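Local coordinates for vibralactone Cyclase (Boreostereum vibrans, PDB 6KD0), which probably catalyses the cyclization that forms the fused bicyclic beta-lactone of vibralactone, using an alpha/beta-hydrolase fold, at residues G170-L184 with T199-T211. Residues are numbered along the deposited sequence; the frame is centred on the assembly and turned at random.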
ATOM      1  N   GLY A 170       3.458 -15.652 -11.150  1.00 24.40           N
ATOM      2  CA  GLY A 170       3.252 -14.243 -10.905  1.00 25.67           C
ATOM      3  C   GLY A 170       3.377 -14.013  -9.422  1.00 23.29           C
ATOM      4  O   GLY A 170       2.857 -14.802  -8.631  1.00 20.60           O
ATOM      5  N   PHE A 171       4.065 -12.938  -9.042  1.00 22.28           N
ATOM      6  CA  PHE A 171       4.365 -12.662  -7.641  1.00 20.44           C
ATOM      7  C   PHE A 171       4.412 -11.138  -7.517  1.00 18.61           C
ATOM      8  O   PHE A 171       5.441 -10.516  -7.772  1.00 21.70           O
ATOM      9  CB  PHE A 171       5.670 -13.337  -7.226  1.00 18.91           C
ATOM     10  CG  PHE A 171       5.950 -13.296  -5.750  1.00 20.81           C
ATOM     11  CD1 PHE A 171       4.978 -12.915  -4.843  1.00 18.81           C
ATOM     12  CD2 PHE A 171       7.207 -13.653  -5.270  1.00 20.16           C
ATOM     13  CE1 PHE A 171       5.267 -12.880  -3.482  1.00 19.83           C
ATOM     14  CE2 PHE A 171       7.494 -13.620  -3.924  1.00 19.37           C
ATOM     15  CZ  PHE A 171       6.522 -13.234  -3.029  1.00 19.56           C
ATOM     16  N   VAL A 172       3.272 -10.551  -7.156  1.00 17.30           N
ATOM     17  CA  VAL A 172       3.094  -9.103  -7.125  1.00 19.64           C
ATOM     18  C   VAL A 172       3.002  -8.649  -5.675  1.00 18.44           C
ATOM     19  O   VAL A 172       2.201  -9.186  -4.900  1.00 18.95           O
ATOM     20  CB  VAL A 172       1.839  -8.678  -7.915  1.00 17.15           C
ATOM     21  CG1 VAL A 172       1.563  -7.185  -7.716  1.00 18.21           C
ATOM     22  CG2 VAL A 172       2.022  -8.997  -9.389  1.00 23.08           C
ATOM     23  N   ILE A 173       3.793  -7.647  -5.307  1.00 19.38           N
ATOM     24  CA  ILE A 173       3.656  -7.046  -3.983  1.00 18.54           C
ATOM     25  C   ILE A 173       2.938  -5.718  -4.135  1.00 17.23           C
ATOM     26  O   ILE A 173       3.174  -4.960  -5.087  1.00 18.13           O
ATOM     27  CB  ILE A 173       5.013  -6.878  -3.275  1.00 16.05           C
ATOM     28  CG1 ILE A 173       4.793  -6.428  -1.831  1.00 17.13           C
ATOM     29  CG2 ILE A 173       5.909  -5.879  -4.029  1.00 17.62           C
ATOM     30  CD1 ILE A 173       6.008  -6.558  -0.984  1.00 18.81           C
ATOM     31  N   ALA A 174       2.009  -5.457  -3.230  1.00 16.24           N
ATOM     32  CA  ALA A 174       1.171  -4.280  -3.340  1.00 19.04           C
ATOM     33  C   ALA A 174       0.983  -3.726  -1.942  1.00 17.75           C
ATOM     34  O   ALA A 174       0.930  -4.490  -0.981  1.00 18.82           O
ATOM     35  CB  ALA A 174      -0.181  -4.620  -3.992  1.00 17.85           C
ATOM     36  N   GLY A 175       0.921  -2.408  -1.820  1.00 17.77           N
ATOM     37  CA  GLY A 175       0.719  -1.816  -0.509  1.00 15.21           C
ATOM     38  C   GLY A 175       0.077  -0.450  -0.604  1.00 17.12           C
ATOM     39  O   GLY A 175       0.232   0.271  -1.597  1.00 21.65           O
ATOM     40  N   GLN A 176      -0.628  -0.093   0.463  1.00 18.09           N
ATOM     41  CA  GLN A 176      -1.384   1.152   0.551  1.00 15.18           C
ATOM     42  C   GLN A 176      -0.788   2.048   1.631  1.00 16.10           C
ATOM     43  O   GLN A 176      -0.667   1.629   2.784  1.00 17.59           O
ATOM     44  CB  GLN A 176      -2.848   0.843   0.862  1.00 16.68           C
ATOM     45  CG  GLN A 176      -3.744   2.042   0.944  1.00 17.80           C
ATOM     46  CD  GLN A 176      -5.162   1.619   1.239  1.00 23.77           C
ATOM     47  OE1 GLN A 176      -5.626   1.729   2.371  1.00 28.58           O
ATOM     48  NE2 GLN A 176      -5.844   1.087   0.231  1.00 26.56           N
ATOM     49  N   SER A 177      -0.417   3.274   1.253  1.00 17.74           N
ATOM     50  CA  SER A 177       0.045   4.327   2.178  1.00 16.77           C
ATOM     51  C   SER A 177       1.238   3.795   2.965  1.00 15.26           C
ATOM     52  O   SER A 177       2.233   3.407   2.333  1.00 15.89           O
ATOM     53  CB  SER A 177      -1.131   4.829   3.015  1.00 16.67           C
ATOM     54  OG  SER A 177      -0.699   5.929   3.822  1.00 21.36           O
ATOM     55  N   ALA A 178       1.202   3.753   4.305  1.00 16.36           N
ATOM     56  CA  ALA A 178       2.352   3.252   5.055  1.00 17.42           C
ATOM     57  C   ALA A 178       2.696   1.821   4.658  1.00 15.98           C
ATOM     58  O   ALA A 178       3.877   1.427   4.682  1.00 15.13           O
ATOM     59  CB  ALA A 178       2.085   3.349   6.557  1.00 16.53           C
ATOM     60  N   GLY A 179       1.686   1.030   4.281  1.00 15.58           N
ATOM     61  CA  GLY A 179       1.954  -0.322   3.813  1.00 16.83           C
ATOM     62  C   GLY A 179       2.676  -0.339   2.481  1.00 15.45           C
ATOM     63  O   GLY A 179       3.529  -1.205   2.239  1.00 16.64           O
ATOM     64  N   GLY A 180       2.385   0.640   1.623  1.00 16.48           N
ATOM     65  CA  GLY A 180       3.133   0.787   0.383  1.00 15.75           C
ATOM     66  C   GLY A 180       4.588   1.125   0.650  1.00 16.87           C
ATOM     67  O   GLY A 180       5.494   0.607   0.000  1.00 19.27           O
ATOM     68  N   ASN A 181       4.821   1.996   1.628  1.00 17.54           N
ATOM     69  CA  ASN A 181       6.175   2.313   2.078  1.00 14.54           C
ATOM     70  C   ASN A 181       6.915   1.050   2.522  1.00 14.44           C
ATOM     71  O   ASN A 181       8.063   0.794   2.112  1.00 15.79           O
ATOM     72  CB  ASN A 181       6.054   3.357   3.195  1.00 14.06           C
ATOM     73  CG  ASN A 181       7.308   3.492   4.034  1.00 17.13           C
ATOM     74  OD1 ASN A 181       7.517   2.730   4.974  1.00 17.84           O
ATOM     75  ND2 ASN A 181       8.129   4.482   3.719  1.00 20.15           N
ATOM     76  N   LEU A 182       6.268   0.237   3.367  1.00 13.80           N
ATOM     77  CA  LEU A 182       6.919  -0.992   3.816  1.00 14.58           C
ATOM     78  C   LEU A 182       7.167  -1.938   2.649  1.00 14.27           C
ATOM     79  O   LEU A 182       8.185  -2.638   2.616  1.00 15.99           O
ATOM     80  CB  LEU A 182       6.077  -1.681   4.897  1.00 14.80           C
ATOM     81  CG  LEU A 182       5.844  -0.870   6.186  1.00 14.84           C
ATOM     82  CD1 LEU A 182       5.057  -1.676   7.211  1.00 16.58           C
ATOM     83  CD2 LEU A 182       7.159  -0.353   6.789  1.00 16.37           C
ATOM     84  N   SER A 183       6.265  -1.958   1.662  1.00 12.80           N
ATOM     85  CA  SER A 183       6.496  -2.837   0.521  1.00 14.37           C
ATOM     86  C   SER A 183       7.625  -2.323  -0.366  1.00 16.11           C
ATOM     87  O   SER A 183       8.315  -3.126  -0.997  1.00 18.78           O
ATOM     88  CB  SER A 183       5.205  -3.027  -0.287  1.00 17.38           C
ATOM     89  OG  SER A 183       4.948  -1.872  -1.042  1.00 18.49           O
ATOM     90  N   LEU A 184       7.825  -0.997  -0.432  1.00 18.30           N
ATOM     91  CA  LEU A 184       8.961  -0.449  -1.179  1.00 16.07           C
ATOM     92  C   LEU A 184      10.268  -0.918  -0.564  1.00 18.68           C
ATOM     93  O   LEU A 184      11.205  -1.353  -1.276  1.00 18.86           O
ATOM     94  CB  LEU A 184       8.898   1.087  -1.189  1.00 14.75           C
ATOM     95  CG  LEU A 184       7.749   1.750  -1.969  1.00 17.76           C
ATOM     96  CD1 LEU A 184       7.817   3.272  -1.876  1.00 17.55           C
ATOM     97  CD2 LEU A 184       7.725   1.287  -3.433  1.00 18.35           C
ATOM     98  N   THR A 199      12.183 -17.369  -6.877  1.00 26.62           N
ATOM     99  CA  THR A 199      10.806 -16.869  -6.827  1.00 27.80           C
ATOM    100  C   THR A 199      10.832 -15.349  -6.687  1.00 24.33           C
ATOM    101  O   THR A 199      10.377 -14.798  -5.682  1.00 26.60           O
ATOM    102  CB  THR A 199      10.027 -17.519  -5.679  1.00 25.22           C
ATOM    103  OG1 THR A 199      10.601 -17.126  -4.420  1.00 25.45           O
ATOM    104  CG2 THR A 199      10.053 -19.048  -5.796  1.00 29.85           C
ATOM    105  N   PRO A 200      11.372 -14.639  -7.677  1.00 21.78           N
ATOM    106  CA  PRO A 200      11.481 -13.187  -7.561  1.00 21.29           C
ATOM    107  C   PRO A 200      10.119 -12.527  -7.667  1.00 22.97           C
ATOM    108  O   PRO A 200       9.177 -13.062  -8.261  1.00 19.54           O
ATOM    109  CB  PRO A 200      12.364 -12.794  -8.752  1.00 25.96           C
ATOM    110  CG  PRO A 200      12.016 -13.825  -9.784  1.00 24.81           C
ATOM    111  CD  PRO A 200      11.860 -15.113  -8.986  1.00 25.97           C
ATOM    112  N   LEU A 201      10.036 -11.328  -7.096  1.00 20.56           N
ATOM    113  CA  LEU A 201       8.875 -10.485  -7.340  1.00 24.25           C
ATOM    114  C   LEU A 201       8.781 -10.194  -8.831  1.00 24.88           C
ATOM    115  O   LEU A 201       9.797  -9.952  -9.485  1.00 24.76           O
ATOM    116  CB  LEU A 201       8.992  -9.179  -6.553  1.00 20.82           C
ATOM    117  CG  LEU A 201       8.788  -9.301  -5.044  1.00 19.82           C
ATOM    118  CD1 LEU A 201       9.096  -7.963  -4.357  1.00 17.73           C
ATOM    119  CD2 LEU A 201       7.353  -9.719  -4.732  1.00 21.15           C
ATOM    120  N   THR A 202       7.567 -10.235  -9.380  1.00 21.44           N
ATOM    121  CA  THR A 202       7.375  -9.891 -10.784  1.00 22.20           C
ATOM    122  C   THR A 202       6.656  -8.560 -10.982  1.00 24.90           C
ATOM    123  O   THR A 202       6.442  -8.155 -12.126  1.00 22.22           O
ATOM    124  CB  THR A 202       6.612 -11.002 -11.517  1.00 27.46           C
ATOM    125  OG1 THR A 202       5.290 -11.126 -10.970  1.00 23.69           O
ATOM    126  CG2 THR A 202       7.330 -12.327 -11.342  1.00 21.77           C
ATOM    127  N   GLY A 203       6.277  -7.875  -9.912  1.00 21.69           N
ATOM    128  CA  GLY A 203       5.591  -6.611 -10.063  1.00 21.22           C
ATOM    129  C   GLY A 203       5.315  -5.999  -8.710  1.00 20.41           C
ATOM    130  O   GLY A 203       5.350  -6.674  -7.675  1.00 19.10           O
ATOM    131  N   GLN A 204       5.035  -4.703  -8.736  1.00 20.08           N
ATOM    132  CA  GLN A 204       4.748  -3.983  -7.512  1.00 18.41           C
ATOM    133  C   GLN A 204       3.736  -2.880  -7.764  1.00 17.65           C
ATOM    134  O   GLN A 204       3.872  -2.113  -8.717  1.00 18.68           O
ATOM    135  CB  GLN A 204       6.017  -3.372  -6.922  1.00 18.71           C
ATOM    136  CG  GLN A 204       5.732  -2.498  -5.725  1.00 16.73           C
ATOM    137  CD  GLN A 204       6.962  -2.312  -4.887  1.00 20.38           C
ATOM    138  OE1 GLN A 204       8.065  -2.201  -5.421  1.00 22.73           O
ATOM    139  NE2 GLN A 204       6.794  -2.302  -3.570  1.00 20.35           N
ATOM    140  N   LEU A 205       2.738  -2.782  -6.889  1.00 17.54           N
ATOM    141  CA  LEU A 205       1.747  -1.717  -6.939  1.00 16.22           C
ATOM    142  C   LEU A 205       1.784  -0.978  -5.616  1.00 18.52           C
ATOM    143  O   LEU A 205       1.772  -1.614  -4.558  1.00 19.33           O
ATOM    144  CB  LEU A 205       0.338  -2.272  -7.178  1.00 19.56           C
ATOM    145  CG  LEU A 205      -0.769  -1.229  -7.392  1.00 18.77           C
ATOM    146  CD1 LEU A 205      -1.814  -1.778  -8.354  1.00 17.89           C
ATOM    147  CD2 LEU A 205      -1.434  -0.817  -6.080  1.00 22.11           C
ATOM    148  N   VAL A 206       1.817   0.355  -5.662  1.00 17.54           N
ATOM    149  CA  VAL A 206       1.698   1.114  -4.420  1.00 16.65           C
ATOM    150  C   VAL A 206       0.719   2.264  -4.608  1.00 20.26           C
ATOM    151  O   VAL A 206       0.546   2.803  -5.708  1.00 20.07           O
ATOM    152  CB  VAL A 206       3.062   1.631  -3.891  1.00 15.15           C
ATOM    153  CG1 VAL A 206       3.995   0.468  -3.590  1.00 18.31           C
ATOM    154  CG2 VAL A 206       3.692   2.581  -4.876  1.00 17.63           C
ATOM    155  N   GLN A 207       0.070   2.639  -3.514  1.00 20.39           N
ATOM    156  CA  GLN A 207      -0.852   3.767  -3.511  1.00 19.41           C
ATOM    157  C   GLN A 207      -0.343   4.788  -2.509  1.00 20.64           C
ATOM    158  O   GLN A 207      -0.231   4.480  -1.318  1.00 16.98           O
ATOM    159  CB  GLN A 207      -2.275   3.323  -3.151  1.00 20.31           C
ATOM    160  CG  GLN A 207      -2.792   2.126  -3.950  1.00 20.60           C
ATOM    161  CD  GLN A 207      -4.039   1.497  -3.338  1.00 21.81           C
ATOM    162  OE1 GLN A 207      -4.132   1.339  -2.119  1.00 23.43           O
ATOM    163  NE2 GLN A 207      -4.998   1.113  -4.183  1.00 22.34           N
ATOM    164  N   TYR A 208      -0.045   5.999  -2.994  1.00 17.55           N
ATOM    165  CA  TYR A 208       0.306   7.193  -2.222  1.00 19.62           C
ATOM    166  C   TYR A 208       1.157   6.899  -0.982  1.00 16.04           C
ATOM    167  O   TYR A 208       0.762   7.278   0.121  1.00 18.75           O
ATOM    168  CB  TYR A 208      -0.985   7.963  -1.847  1.00 19.34           C
ATOM    169  CG  TYR A 208      -2.200   7.147  -1.386  1.00 19.69           C
ATOM    170  CD1 TYR A 208      -2.305   6.683  -0.084  1.00 21.25           C
ATOM    171  CD2 TYR A 208      -3.263   6.862  -2.256  1.00 24.63           C
ATOM    172  CE1 TYR A 208      -3.403   5.951   0.351  1.00 22.89           C
ATOM    173  CE2 TYR A 208      -4.367   6.117  -1.830  1.00 22.96           C
ATOM    174  CZ  TYR A 208      -4.433   5.672  -0.525  1.00 24.47           C
ATOM    175  OH  TYR A 208      -5.507   4.928  -0.058  1.00 25.93           O
ATOM    176  N   PRO A 209       2.328   6.265  -1.118  1.00 16.77           N
ATOM    177  CA  PRO A 209       3.169   5.927   0.076  1.00 16.01           C
ATOM    178  C   PRO A 209       4.015   7.100   0.536  1.00 16.60           C
ATOM    179  O   PRO A 209       4.422   7.937  -0.284  1.00 22.05           O
ATOM    180  CB  PRO A 209       4.077   4.800  -0.450  1.00 14.98           C
ATOM    181  CG  PRO A 209       4.265   5.181  -1.917  1.00 17.46           C
ATOM    182  CD  PRO A 209       2.883   5.666  -2.352  1.00 19.73           C
ATOM    183  N   PRO A 210       4.350   7.173   1.829  1.00 19.76           N
ATOM    184  CA  PRO A 210       5.518   7.966   2.229  1.00 18.66           C
ATOM    185  C   PRO A 210       6.764   7.270   1.708  1.00 18.15           C
ATOM    186  O   PRO A 210       6.796   6.045   1.565  1.00 18.54           O
ATOM    187  CB  PRO A 210       5.464   7.963   3.766  1.00 20.16           C
ATOM    188  CG  PRO A 210       4.667   6.710   4.120  1.00 19.05           C
ATOM    189  CD  PRO A 210       3.769   6.397   2.949  1.00 16.75           C
ATOM    190  N   THR A 211       7.774   8.066   1.341  1.00 18.17           N
ATOM    191  CA  THR A 211       9.012   7.512   0.799  1.00 17.84           C
ATOM    192  C   THR A 211      10.263   8.008   1.498  1.00 18.46           C
ATOM    193  O   THR A 211      11.324   7.397   1.313  1.00 18.60           O
ATOM    194  CB  THR A 211       9.143   7.820  -0.699  1.00 19.46           C
ATOM    195  OG1 THR A 211       9.281   9.236  -0.876  1.00 17.89           O
ATOM    196  CG2 THR A 211       7.912   7.328  -1.452  1.00 19.95           C
TER
HETATM  197  O   HOH W   1      -5.172   4.371   3.026  1.00 31.18           O
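Leu201 sets its CD2 methyl squarely over one face of the Phe171 ring, 3.7 Å from the centroid in a CH-pi contact, while the carbonyl O of Thr199 lies at the ring's edge, near its plane. At the far end of the same strand pair, Ser177 CB meets the edge of the Tyr208 ring and Gln207 CB rests on one face of it, offset toward the rim. Between these two rings runs a beta-alpha-beta unit of the alpha/beta hydrolase fold: strands 171-176 and 203-207 lie parallel, 11° apart, and the intervening helix packs against the side of the sheet carrying Ile173, Gln204 and Val206. Backbone bonds alternate across the strands, ending with Ser177 N on Gln207 O at 2.8 Å. Phe171 N adds a nearly straight bond to Thr202 OG1.

On the other side of the sheet, the amides of Gln176 and Gln207 are nearly coplanar, and Gln176 NE2 donates to Gln207 OE1 at 2.9 Å, in the plane of both groups. CG of Gln176 stands anti to the backbone nitrogen (chi1 -179°) and the chain runs on extended, bringing the amide alongside Tyr208; a water bridges Gln176 OE1 and Tyr208 OH. Replacing Gln176 by an alanine would probably leave Gln207 OE1 without this donor and its amide, held at NE2 by a weak bond to Thr330, freer to turn, and deprive the water of one of its partners.

Gly175, Ser177 and Gly179 fit a nucleophile elbow, and Ser177 OG is hydrogen-bonded to His311, consistent with a Ser-His-Asp triad. Beyond the turn, Asn181 OD1 pairs with Trp106 NE1, whereas Asn181 ND2 donates to Pro210 O at 3.0 Å, approaching from above the carbonyl plane, 62° out of it.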